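Side-chain contacts in protein argonaute (Methanocaldococcus jannaschii, PDB 5G5S), which cuts single-stranded target DNA under the direction of a short complementary DNA guide and may defend the cell against invading genetic elements: residues V61-V66 with E101-G106; H112-E117 with C140-K145; D150-L155 with S616-D621; F157-S162 with S274-S279; E289-K292 with F296-N299. All coordinates share one frame; numbering follows the deposited sequence. Where two conformers were deposited one is given.

Contact 1: V61-V66 with E101-G106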
# COMPACT_ATOMS: atom_id res chain seq x y z
N VAL A 61 16.87 22.39 -19.45
CA VAL A 61 17.00 23.55 -18.58
C VAL A 61 17.92 23.21 -17.40
O VAL A 61 17.78 22.14 -16.80
CB VAL A 61 15.63 24.17 -18.15
CG1 VAL A 61 14.75 23.16 -17.39
CG2 VAL A 61 15.81 25.46 -17.36
N LEU A 62 18.90 24.08 -17.12
CA LEU A 62 19.85 23.91 -16.03
C LEU A 62 19.65 24.99 -14.96
O LEU A 62 19.33 26.14 -15.31
CB LEU A 62 21.31 23.95 -16.53
CG LEU A 62 21.81 22.78 -17.40
CD1 LEU A 62 23.19 23.07 -17.94
CD2 LEU A 62 21.80 21.45 -16.65
N PRO A 63 19.85 24.67 -13.66
CA PRO A 63 19.69 25.70 -12.62
C PRO A 63 20.88 26.66 -12.51
O PRO A 63 20.92 27.51 -11.62
CB PRO A 63 19.51 24.87 -11.35
CG PRO A 63 20.26 23.61 -11.61
CD PRO A 63 20.22 23.36 -13.08
N TYR A 64 21.86 26.53 -13.42
CA TYR A 64 23.08 27.32 -13.45
C TYR A 64 23.57 27.53 -14.88
O TYR A 64 23.13 26.83 -15.80
CB TYR A 64 24.19 26.63 -12.61
CG TYR A 64 24.47 25.20 -13.02
CD1 TYR A 64 23.71 24.15 -12.51
CD2 TYR A 64 25.46 24.90 -13.94
CE1 TYR A 64 23.93 22.84 -12.91
CE2 TYR A 64 25.71 23.59 -14.34
CZ TYR A 64 24.94 22.56 -13.81
OH TYR A 64 25.16 21.26 -14.19
N LYS A 65 24.46 28.51 -15.06
CA LYS A 65 25.07 28.80 -16.35
C LYS A 65 26.35 27.99 -16.43
O LYS A 65 27.11 27.91 -15.45
CB LYS A 65 25.35 30.31 -16.48
CG LYS A 65 25.42 30.80 -17.93
CD LYS A 65 25.46 32.33 -18.01
CE LYS A 65 24.09 32.95 -18.13
NZ LYS A 65 24.13 34.43 -17.97
N VAL A 66 26.58 27.35 -17.58
CA VAL A 66 27.77 26.55 -17.84
C VAL A 66 28.66 27.27 -18.86
O VAL A 66 28.19 27.63 -19.95
CB VAL A 66 27.46 25.05 -18.15
CG1 VAL A 66 26.43 24.90 -19.26
CG2 VAL A 66 28.73 24.25 -18.45
N GLU A 101 11.17 23.70 -8.03
CA GLU A 101 11.55 22.82 -6.90
C GLU A 101 12.63 21.81 -7.34
O GLU A 101 13.66 21.66 -6.66
CB GLU A 101 10.34 22.01 -6.39
CG GLU A 101 9.29 22.80 -5.64
CD GLU A 101 7.93 22.13 -5.51
OE1 GLU A 101 7.74 21.04 -6.09
OE2 GLU A 101 7.04 22.71 -4.83
N LYS A 102 12.40 21.16 -8.49
CA LYS A 102 13.32 20.16 -9.03
C LYS A 102 14.63 20.75 -9.50
O LYS A 102 15.67 20.09 -9.38
CB LYS A 102 12.66 19.31 -10.13
CG LYS A 102 11.85 18.15 -9.57
CD LYS A 102 10.37 18.35 -9.74
CE LYS A 102 9.60 18.05 -8.47
NZ LYS A 102 8.23 18.64 -8.49
N LEU A 103 14.60 21.99 -10.02
CA LEU A 103 15.82 22.66 -10.47
C LEU A 103 16.68 23.08 -9.28
O LEU A 103 17.89 22.92 -9.33
CB LEU A 103 15.55 23.80 -11.47
CG LEU A 103 15.04 23.35 -12.87
CD1 LEU A 103 14.62 24.51 -13.70
CD2 LEU A 103 16.09 22.55 -13.64
N VAL A 104 16.05 23.49 -8.16
CA VAL A 104 16.75 23.85 -6.91
C VAL A 104 17.40 22.57 -6.34
O VAL A 104 18.54 22.63 -5.86
CB VAL A 104 15.83 24.57 -5.89
CG1 VAL A 104 16.52 24.79 -4.55
CG2 VAL A 104 15.33 25.89 -6.44
N ARG A 105 16.69 21.42 -6.43
CA ARG A 105 17.18 20.11 -5.99
C ARG A 105 18.41 19.72 -6.78
O ARG A 105 19.42 19.35 -6.19
CB ARG A 105 16.09 19.03 -6.10
CG ARG A 105 16.40 17.78 -5.28
CD ARG A 105 15.58 16.60 -5.74
NE ARG A 105 15.69 15.46 -4.83
CZ ARG A 105 16.59 14.49 -4.95
NH1 ARG A 105 17.48 14.50 -5.94
NH2 ARG A 105 16.62 13.49 -4.07
N GLY A 106 18.32 19.87 -8.11
CA GLY A 106 19.44 19.59 -9.00
C GLY A 106 20.64 20.49 -8.75
O GLY A 106 21.79 20.05 -8.86
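Leu103 reaches from helix 97-111 over the end of strand 59-62 and overlaps Val61 with both of its methyl groups. Its CD1 sits between the two branches of Val61, 3.9 Å from CG1 and 4.0 Å from CG2, while CD2 turns to the backbone and comes within 3.6 Å of Val61 O. The two side chains cross at about a right angle. Val61 places CG1 between its own N and carbonyl carbon (chi1 60°), which presents both methyls to the leucine. Pro63, two residues on, takes the base of the same side chain: its CB is 4.1 Å from Leu103 CB and 3.2 Å from Leu103 O, with CG also near that carbonyl. The next turn of the helix brings Gly106, whose backbone comes up to the proline ring, Gly106 C lying 4.2 Å from Pro63 CG. Everything that meets here is apolar side chain or backbone, and the contact is buried. Val26 on strand 25-31 also touches Leu103, and Met51 and Ile53 on strand 51-54 touch Val61. The arrangement is helix-on-sheet packing, with helix 97-111 laid against the four-stranded antiparallel sheet in the N-terminal domain of this argonaute.

Contact 2: H112-E117 with C140-K145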
# COMPACT_ATOMS: atom_id res chain seq x y z
N HIS A 112 26.26 22.01 -5.50
CA HIS A 112 26.60 22.07 -4.08
C HIS A 112 26.92 20.75 -3.36
O HIS A 112 27.33 20.78 -2.20
CB HIS A 112 25.62 22.96 -3.32
CG HIS A 112 25.75 24.41 -3.71
ND1 HIS A 112 26.50 25.29 -2.95
CD2 HIS A 112 25.26 25.06 -4.79
CE1 HIS A 112 26.42 26.45 -3.58
NE2 HIS A 112 25.69 26.36 -4.69
N LYS A 113 26.81 19.61 -4.07
CA LYS A 113 27.10 18.26 -3.56
C LYS A 113 26.47 17.96 -2.18
O LYS A 113 27.18 17.69 -1.21
CB LYS A 113 28.63 17.97 -3.61
CG LYS A 113 29.26 18.06 -5.01
CD LYS A 113 28.92 16.87 -5.91
N ILE A 114 25.14 18.04 -2.11
CA ILE A 114 24.38 17.80 -0.88
C ILE A 114 24.42 16.33 -0.40
O ILE A 114 24.49 16.09 0.81
CB ILE A 114 22.95 18.40 -0.96
CG1 ILE A 114 22.28 18.51 0.43
CG2 ILE A 114 22.07 17.69 -2.02
CD1 ILE A 114 21.14 19.52 0.54
N GLU A 115 24.41 15.35 -1.33
CA GLU A 115 24.46 13.91 -1.04
C GLU A 115 25.75 13.47 -0.31
O GLU A 115 25.62 12.82 0.73
CB GLU A 115 24.21 13.06 -2.29
CG GLU A 115 22.79 13.21 -2.82
CD GLU A 115 22.37 12.33 -3.98
OE1 GLU A 115 23.09 11.36 -4.30
OE2 GLU A 115 21.29 12.59 -4.55
N PRO A 116 26.99 13.83 -0.76
CA PRO A 116 28.18 13.43 0.00
C PRO A 116 28.27 14.09 1.38
O PRO A 116 28.78 13.47 2.32
CB PRO A 116 29.34 13.85 -0.91
CG PRO A 116 28.73 14.04 -2.26
CD PRO A 116 27.38 14.57 -1.98
N GLU A 117 27.76 15.35 1.51
CA GLU A 117 27.78 16.06 2.79
C GLU A 117 26.79 15.46 3.79
O GLU A 117 27.10 15.42 4.99
CB GLU A 117 27.58 17.58 2.63
CG GLU A 117 28.30 18.35 3.73
CD GLU A 117 28.10 19.86 3.77
OE1 GLU A 117 28.50 20.53 2.79
OE2 GLU A 117 27.62 20.36 4.81
N CYS A 140 19.76 9.21 4.40
CA CYS A 140 18.94 10.41 4.29
C CYS A 140 18.32 10.44 2.92
O CYS A 140 18.96 10.06 1.94
CB CYS A 140 19.77 11.66 4.53
SG CYS A 140 20.27 11.91 6.25
N GLU A 141 17.08 10.89 2.85
CA GLU A 141 16.39 11.15 1.60
C GLU A 141 15.95 12.60 1.63
O GLU A 141 15.57 13.12 2.69
CB GLU A 141 15.26 10.17 1.24
CG GLU A 141 14.57 9.47 2.39
CD GLU A 141 13.31 8.74 1.98
OE1 GLU A 141 13.38 7.93 1.03
OE2 GLU A 141 12.25 8.99 2.61
N TYR A 142 16.10 13.28 0.50
CA TYR A 142 15.78 14.70 0.41
C TYR A 142 15.02 15.07 -0.84
O TYR A 142 15.12 14.41 -1.88
CB TYR A 142 17.06 15.55 0.58
CG TYR A 142 17.98 15.46 -0.61
CD1 TYR A 142 18.78 14.33 -0.81
CD2 TYR A 142 18.03 16.47 -1.56
CE1 TYR A 142 19.56 14.20 -1.96
CE2 TYR A 142 18.81 16.35 -2.71
CZ TYR A 142 19.59 15.22 -2.89
OH TYR A 142 20.39 15.13 -4.00
N GLU A 143 14.26 16.16 -0.74
CA GLU A 143 13.45 16.76 -1.79
C GLU A 143 13.34 18.25 -1.48
O GLU A 143 13.51 18.64 -0.33
CB GLU A 143 12.05 16.16 -1.71
CG GLU A 143 11.37 15.95 -3.04
CD GLU A 143 10.06 15.20 -2.91
OE1 GLU A 143 9.21 15.63 -2.09
OE2 GLU A 143 9.89 14.17 -3.59
N VAL A 144 13.06 19.07 -2.49
CA VAL A 144 12.82 20.50 -2.27
C VAL A 144 11.39 20.88 -2.61
O VAL A 144 10.81 20.33 -3.55
CB VAL A 144 13.94 21.53 -2.62
CG1 VAL A 144 15.19 20.88 -3.18
CG2 VAL A 144 13.46 22.68 -3.50
N LYS A 145 10.79 21.74 -1.79
CA LYS A 145 9.41 22.18 -1.93
C LYS A 145 9.30 23.67 -1.89
O LYS A 145 9.93 24.31 -1.04
CB LYS A 145 8.50 21.53 -0.87
CG LYS A 145 8.19 20.03 -1.10
CD LYS A 145 7.42 19.70 -2.40
CE LYS A 145 6.08 20.41 -2.52
NZ LYS A 145 5.52 20.29 -3.89
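Ile114 and Glu115, at the start of helix 114-122, both close on the outer end of the Tyr142 ring, one with a methyl group and the other with a carboxylate. The tight, buried part belongs to the isoleucine: its CG2 branch lies 3.6 Å from both CE2 and CZ of Tyr142, approaching the ring obliquely. Leu108, Leu153 and Phe296 also touch Ile114, and Leu153 touches the tyrosine as well, which makes this the apolar side of the contact. Here the helix of the N-terminal domain packs on strand 134-147 of the long antiparallel hairpin that the strand forms with 150-163. The looser side is polar. Glu115 is partly exposed; its chain runs extended beyond CG (chi2 -175°) and crosses the ring at about a right angle, CG lying 3.5 Å from Tyr142 CE1. At its end OE2 accepts a hydrogen bond of 2.8 Å from Tyr142 OH, through the lone pair that faces away from the other carboxylate oxygen. The planes of carboxylate and ring stand 71° apart. That bond satisfies the phenol at the border of the apolar packing. Arg105 makes a cation-pi contact with the same tyrosine, and Lys109, which interacts with guide DNA, touches its side chain.

Contact 3: D150-L155 with S616-D621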
# COMPACT_ATOMS: atom_id res chain seq x y z
N ASP A 150 9.16 30.71 -0.79
CA ASP A 150 10.37 30.12 -0.25
C ASP A 150 10.54 28.65 -0.60
O ASP A 150 9.56 27.95 -0.83
CB ASP A 150 10.44 30.32 1.28
CG ASP A 150 10.48 31.78 1.71
OD1 ASP A 150 11.25 32.57 1.10
OD2 ASP A 150 9.78 32.12 2.69
N TYR A 151 11.80 28.20 -0.62
CA TYR A 151 12.20 26.82 -0.89
C TYR A 151 12.63 26.15 0.39
O TYR A 151 13.42 26.70 1.16
CB TYR A 151 13.29 26.74 -1.96
CG TYR A 151 12.83 27.30 -3.29
CD1 TYR A 151 12.17 26.49 -4.21
CD2 TYR A 151 12.98 28.65 -3.59
CE1 TYR A 151 11.71 27.01 -5.42
CE2 TYR A 151 12.51 29.18 -4.79
CZ TYR A 151 11.87 28.35 -5.70
OH TYR A 151 11.40 28.86 -6.87
N TYR A 152 12.06 24.97 0.63
CA TYR A 152 12.30 24.15 1.82
C TYR A 152 12.88 22.85 1.42
O TYR A 152 12.46 22.27 0.43
CB TYR A 152 10.98 23.91 2.58
CG TYR A 152 10.38 25.18 3.15
CD1 TYR A 152 9.59 26.02 2.36
CD2 TYR A 152 10.63 25.56 4.46
CE1 TYR A 152 9.06 27.20 2.88
CE2 TYR A 152 10.14 26.75 4.98
CZ TYR A 152 9.35 27.57 4.19
OH TYR A 152 8.84 28.74 4.71
N LEU A 153 13.84 22.36 2.19
CA LEU A 153 14.36 21.02 1.95
C LEU A 153 13.61 20.08 2.87
O LEU A 153 13.52 20.34 4.07
CB LEU A 153 15.89 20.90 2.16
CG LEU A 153 16.50 19.58 1.62
CD1 LEU A 153 16.83 19.67 0.13
CD2 LEU A 153 17.73 19.18 2.41
N ILE A 154 13.02 19.03 2.29
CA ILE A 154 12.33 17.97 3.04
C ILE A 154 13.45 17.00 3.38
O ILE A 154 14.15 16.53 2.48
CB ILE A 154 11.15 17.31 2.26
CG1 ILE A 154 10.19 18.36 1.62
CG2 ILE A 154 10.40 16.28 3.10
CD1 ILE A 154 9.65 19.48 2.54
N LEU A 155 13.69 16.78 4.66
CA LEU A 155 14.78 15.93 5.13
C LEU A 155 14.25 14.73 5.92
O LEU A 155 13.58 14.89 6.94
CB LEU A 155 15.77 16.78 5.94
CG LEU A 155 17.21 16.28 6.08
CD1 LEU A 155 17.87 16.07 4.71
CD2 LEU A 155 18.02 17.27 6.90
N SER A 616 -3.00 18.91 6.19
CA SER A 616 -2.50 20.23 5.78
C SER A 616 -2.04 20.20 4.32
O SER A 616 -2.09 19.15 3.68
CB SER A 616 -1.40 20.71 6.72
OG SER A 616 -1.14 22.08 6.52
N VAL A 617 -1.67 21.37 3.77
CA VAL A 617 -1.21 21.52 2.38
C VAL A 617 0.16 22.21 2.39
O VAL A 617 0.29 23.31 2.92
CB VAL A 617 -2.25 22.26 1.47
CG1 VAL A 617 -1.68 22.54 0.08
CG2 VAL A 617 -3.56 21.48 1.36
N PHE A 618 1.18 21.55 1.83
CA PHE A 618 2.51 22.14 1.76
C PHE A 618 2.97 22.19 0.30
O PHE A 618 3.20 21.13 -0.31
CB PHE A 618 3.50 21.39 2.67
CG PHE A 618 4.80 22.12 2.90
CD1 PHE A 618 4.84 23.28 3.67
CD2 PHE A 618 5.99 21.64 2.37
CE1 PHE A 618 6.04 23.95 3.89
CE2 PHE A 618 7.19 22.32 2.58
CZ PHE A 618 7.21 23.48 3.33
N GLY A 619 3.05 23.41 -0.24
CA GLY A 619 3.42 23.69 -1.62
C GLY A 619 2.70 22.82 -2.63
O GLY A 619 3.35 22.09 -3.40
N ASN A 620 1.36 22.84 -2.59
CA ASN A 620 0.48 22.01 -3.43
C ASN A 620 0.31 20.53 -3.02
O ASN A 620 -0.53 19.85 -3.59
CB ASN A 620 0.72 22.19 -4.95
CG ASN A 620 0.67 23.64 -5.39
OD1 ASN A 620 1.60 24.13 -6.05
ND2 ASN A 620 -0.38 24.36 -5.02
N ASP A 621 1.08 20.03 -2.04
CA ASP A 621 0.93 18.64 -1.58
C ASP A 621 0.08 18.57 -0.33
O ASP A 621 0.29 19.33 0.60
CB ASP A 621 2.28 17.96 -1.27
CG ASP A 621 3.24 17.76 -2.43
OD1 ASP A 621 2.76 17.63 -3.58
OD2 ASP A 621 4.46 17.65 -2.17
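The rings of Tyr152 and Phe618 meet edge to face, with the tip of the phenylalanine directed at one face of the tyrosine. Phe618 CZ stands over that face, 3.6 Å from both CG and CD1 of Tyr152, so it sits above the CB end of the ring and well away from the hydroxyl. The centroids are 5.3 Å apart and the planes make an angle of 67°. Seen from the phenylalanine, the base of the tyrosine lies along the ring edge: Tyr152 CB is in the ring plane, 3.9 Å from CZ. Ile154, two residues further along strand 150-163 and on the same side of it, adds its terminal methyl, CD1 being 3.8 Å from Phe618 CE2. That methyl approaches obliquely, and the two side chains slide past each other in opposite directions. Phe618 has CG anti to its own N (chi1 -166°), which carries the ring out from the end of strand 614-618 toward the other strand. Just behind it the chain reverses in a type I' turn from Phe618 to Asp621, closed by a 2.9 Å bond from Asp621 N to Phe618 O. Gly619 takes a positive phi in this turn. His147 stacks on Phe618, and Lys302 and Ala14 also touch it. A hairpin of the Piwi region is thereby joined to strand 150-163 across a gap of 460 residues in the sequence. Chemically the contact is apolar and aromatic: it depends on shape and on the weak attraction of C-H groups for a ring face, with no salt bridge or hydrogen bond between the two segments.

Contact 4: F157-S162 with S274-S279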
# COMPACT_ATOMS: atom_id res chain seq x y z
N PHE A 157 15.18 10.75 7.50
CA PHE A 157 16.22 9.82 7.92
C PHE A 157 15.59 8.43 8.00
O PHE A 157 14.62 8.22 8.73
CB PHE A 157 16.85 10.27 9.25
CG PHE A 157 17.99 9.43 9.77
CD1 PHE A 157 19.14 9.23 9.02
CD2 PHE A 157 17.93 8.89 11.05
CE1 PHE A 157 20.19 8.45 9.51
CE2 PHE A 157 19.00 8.14 11.56
CZ PHE A 157 20.12 7.92 10.78
N ARG A 158 16.09 7.50 7.18
CA ARG A 158 15.53 6.16 7.11
C ARG A 158 16.49 5.04 7.46
O ARG A 158 17.70 5.17 7.27
CB ARG A 158 14.90 5.91 5.74
CG ARG A 158 13.55 5.24 5.84
CD ARG A 158 12.47 6.10 5.21
NE ARG A 158 12.25 5.73 3.81
CZ ARG A 158 11.37 4.82 3.40
NH1 ARG A 158 10.63 4.16 4.29
NH2 ARG A 158 11.22 4.56 2.11
N HIS A 159 15.94 3.95 8.00
CA HIS A 159 16.69 2.76 8.36
C HIS A 159 16.24 1.61 7.49
O HIS A 159 15.05 1.29 7.43
CB HIS A 159 16.54 2.42 9.85
CG HIS A 159 17.04 3.51 10.75
ND1 HIS A 159 18.37 3.61 11.09
CD2 HIS A 159 16.36 4.53 11.32
CE1 HIS A 159 18.46 4.66 11.88
NE2 HIS A 159 17.28 5.26 12.04
N THR A 160 17.19 1.04 6.74
CA THR A 160 16.99 -0.10 5.85
C THR A 160 17.67 -1.32 6.44
O THR A 160 18.87 -1.29 6.69
CB THR A 160 17.33 0.25 4.38
OG1 THR A 160 17.16 -0.92 3.58
CG2 THR A 160 18.75 0.81 4.20
N ALA A 161 16.88 -2.35 6.73
CA ALA A 161 17.39 -3.59 7.30
C ALA A 161 17.36 -4.71 6.27
O ALA A 161 16.44 -4.79 5.44
CB ALA A 161 16.59 -3.99 8.53
N SER A 162 18.39 -5.56 6.31
CA SER A 162 18.49 -6.70 5.41
C SER A 162 18.72 -8.01 6.17
O SER A 162 19.55 -8.07 7.09
CB SER A 162 19.56 -6.47 4.34
OG SER A 162 20.77 -5.98 4.88
N SER A 274 13.82 0.60 21.98
CA SER A 274 13.20 1.93 21.90
C SER A 274 13.48 2.74 20.63
O SER A 274 12.60 3.48 20.18
CB SER A 274 13.57 2.76 23.13
OG SER A 274 14.96 3.03 23.16
N TYR A 275 14.71 2.64 20.08
CA TYR A 275 15.16 3.36 18.88
C TYR A 275 14.35 3.01 17.62
O TYR A 275 14.20 3.87 16.75
CB TYR A 275 16.66 3.13 18.65
CG TYR A 275 17.28 4.01 17.58
CD1 TYR A 275 17.52 5.36 17.81
CD2 TYR A 275 17.68 3.48 16.36
CE1 TYR A 275 18.09 6.18 16.84
CE2 TYR A 275 18.28 4.28 15.38
CZ TYR A 275 18.48 5.63 15.62
OH TYR A 275 19.06 6.43 14.67
N TRP A 276 13.79 1.81 17.56
CA TRP A 276 13.00 1.40 16.41
C TRP A 276 11.51 1.73 16.55
O TRP A 276 10.76 1.65 15.59
CB TRP A 276 13.20 -0.08 16.14
CG TRP A 276 14.64 -0.46 16.10
CD1 TRP A 276 15.27 -1.38 16.89
CD2 TRP A 276 15.65 0.09 15.24
NE1 TRP A 276 16.60 -1.45 16.56
CE2 TRP A 276 16.86 -0.55 15.56
CE3 TRP A 276 15.64 1.05 14.24
CZ2 TRP A 276 18.05 -0.26 14.91
CZ3 TRP A 276 16.82 1.34 13.59
CH2 TRP A 276 18.01 0.69 13.92
N ARG A 277 11.08 2.05 17.77
CA ARG A 277 9.69 2.40 18.02
C ARG A 277 9.51 3.87 18.44
O ARG A 277 8.49 4.24 19.00
CB ARG A 277 9.06 1.46 19.04
CG ARG A 277 9.92 1.23 20.27
CD ARG A 277 9.38 0.07 21.08
NE ARG A 277 10.01 0.01 22.39
CZ ARG A 277 9.83 -0.99 23.24
NH1 ARG A 277 9.05 -2.00 22.92
NH2 ARG A 277 10.45 -0.97 24.42
N LEU A 278 10.52 4.67 18.17
CA LEU A 278 10.54 6.09 18.49
C LEU A 278 9.30 6.88 18.06
O LEU A 278 8.73 6.64 17.01
CB LEU A 278 11.77 6.72 17.83
CG LEU A 278 12.53 7.78 18.60
CD1 LEU A 278 12.85 7.27 20.00
CD2 LEU A 278 13.81 8.12 17.86
N SER A 279 8.91 7.86 18.87
CA SER A 279 7.75 8.71 18.58
C SER A 279 8.08 9.74 17.48
O SER A 279 9.26 9.96 17.18
CB SER A 279 7.26 9.41 19.84
OG SER A 279 8.15 10.44 20.24
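His159 is met by two neighbouring aromatic side chains of the 274-279 loop in different ways, one over a ring face and the other at a ring edge. Trp276 points the edge of its six-membered ring at the face of the imidazole: CZ3 lies 3.6 Å from His159 CG and is offset toward the rim. The planes are nearly perpendicular, at 84°, so this is a T-shaped pair. Tyr275 comes to the far end of the imidazole instead. Its OH is 3.4 Å from His159 CE1, and its CE2 is 3.5 Å from that same carbon; here the planes stand 75° apart. The tyrosine also leans on its neighbour, with CD2 placed 3.6 Å above the Trp276 ring, so that the three rings form one aromatic cluster. Different first torsions set the two loop rings apart: Tyr275 has CG anti to its own N (chi1 -170°), whereas Trp276 has CG beside N and anti to the carbonyl carbon. Two residues before His159 on strand 150-163, Phe157 offers the edge of its ring to the same phenol oxygen, Tyr275 OH being 3.5 Å from Phe157 CE2. Met261 also touches His159 and Trp276, and Phe157 packs on isoleucines of helix 280-293. The contact lies at the surface, with Tyr275 exposed. It joins the loop between helices 266-271 and 280-293 to the long strand of the antiparallel sheet, at a point where His159 interacts with guide DNA; the aromatic cluster thus includes a guide-contacting residue of this argonaute.

Contact 5: E289-K292 with F296-N299. With MG (magnesium ion), chain B.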
# COMPACT_ATOMS: atom_id res chain seq x y z
N GLU A 289 18.90 17.45 14.32
CA GLU A 289 20.34 17.26 14.50
C GLU A 289 21.11 17.20 13.18
O GLU A 289 22.24 17.70 13.12
CB GLU A 289 20.65 16.04 15.39
CG GLU A 289 20.62 16.35 16.88
CD GLU A 289 21.39 17.59 17.31
OE1 GLU A 289 22.61 17.67 17.03
OE2 GLU A 289 20.76 18.50 17.89
N ILE A 290 20.51 16.61 12.13
CA ILE A 290 21.10 16.53 10.79
C ILE A 290 21.00 17.91 10.14
O ILE A 290 21.93 18.33 9.45
CB ILE A 290 20.44 15.41 9.93
CG1 ILE A 290 20.70 14.02 10.53
CG2 ILE A 290 20.93 15.46 8.47
CD1 ILE A 290 19.70 12.93 10.09
N ALA A 291 19.87 18.62 10.37
CA ALA A 291 19.60 19.98 9.88
C ALA A 291 20.62 20.97 10.42
O ALA A 291 21.04 21.85 9.67
CB ALA A 291 18.21 20.42 10.30
N LYS A 292 21.02 20.81 11.70
CA LYS A 292 21.99 21.64 12.41
C LYS A 292 23.39 21.53 11.82
O LYS A 292 24.11 22.54 11.75
CB LYS A 292 22.01 21.30 13.91
CG LYS A 292 20.86 21.93 14.68
CD LYS A 292 20.85 21.47 16.13
CE LYS A 292 19.58 21.86 16.83
NZ LYS A 292 19.57 21.42 18.25
N PHE A 296 23.53 24.19 4.15
CA PHE A 296 22.60 24.64 3.11
C PHE A 296 21.25 25.12 3.61
O PHE A 296 20.57 25.87 2.90
CB PHE A 296 22.40 23.54 2.04
CG PHE A 296 23.67 22.95 1.48
CD1 PHE A 296 24.55 23.73 0.74
CD2 PHE A 296 23.97 21.61 1.68
CE1 PHE A 296 25.73 23.18 0.23
CE2 PHE A 296 25.15 21.06 1.17
CZ PHE A 296 26.02 21.85 0.45
N ILE A 297 20.84 24.68 4.82
CA ILE A 297 19.52 25.00 5.38
C ILE A 297 19.53 25.68 6.76
O ILE A 297 20.51 25.57 7.50
CB ILE A 297 18.65 23.70 5.41
CG1 ILE A 297 19.29 22.60 6.33
CG2 ILE A 297 18.36 23.18 3.99
CD1 ILE A 297 18.43 21.33 6.60
N ASP A 298 18.40 26.33 7.11
CA ASP A 298 18.18 26.91 8.43
C ASP A 298 17.80 25.72 9.33
O ASP A 298 17.24 24.73 8.84
CB ASP A 298 17.05 27.97 8.41
CG ASP A 298 17.34 29.22 7.60
OD1 ASP A 298 18.51 29.66 7.56
OD2 ASP A 298 16.38 29.81 7.07
N ASN A 299 18.14 25.80 10.62
CA ASN A 299 17.97 24.73 11.59
C ASN A 299 16.54 24.49 12.12
O ASN A 299 16.24 23.37 12.56
CB ASN A 299 18.98 24.89 12.73
CG ASN A 299 20.41 25.03 12.26
OD1 ASN A 299 20.81 24.49 11.21
ND2 ASN A 299 21.21 25.76 13.02
MG MG B . 21.40 24.11 9.18
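Asn299 turns its side chain toward helix 280-293, and its first atom, CB, rests 4.0 Å from Lys292 CG. The next, CG, lies 3.7 Å from Lys292 CA, with the amide crossing the lysine chain at about a right angle. ND2 does not bind the metal, whereas OD1 binds the magnesium ion at 2.1 Å. A first torsion of -53°, with CG anti to the carbonyl carbon, swings the amide back over the helix end and delivers that oxygen to the metal. OD1 and Ala291 O are only 3.1 Å apart, two acceptors that share the cation and need no proton between them. Ala291 O is bound at 2.3 Å and Ile297 O at 2.4 Å, and the carbonyl of Leu294 adds a fourth protein oxygen. Beside the ion the packing becomes apolar: Ile297 sends CD1 back to Ala291, 3.8 Å from its CB. Lys292 extends away from the metal, and its NZ makes a salt bridge with Glu289 OE2 one turn earlier. Three backbone carbonyls and one asparagine oxygen thus hold the magnesium where the chain leaves helix 280-293, a metal site built on a helix C-terminus and separate from the catalytic residues inferred for the Piwi domain.

In the fold
Along the chain contact 1 closes before contact 2 opens, and contact 2 before contact 3, whose long loop encloses contacts 4 and 5. The centres of contacts 1 and 2 are about 14 Å apart: helices 97-111 and 114-122 follow one another, and Arg105 and Glu101 of the first reach strand 134-147. That strand pairs with 150-163, which serves both contact 3 and contact 4, their centres about 24 Å apart. Contact 5 lies about 12 Å from contact 2, centre to centre, with Phe296 packed on Ile114, and touches contact 3 through Ile297 and Leu153. Strand 150-163 and its partner thus connect the N-terminal domain, a guide-contacting surface, the magnesium site and a Piwi hairpin.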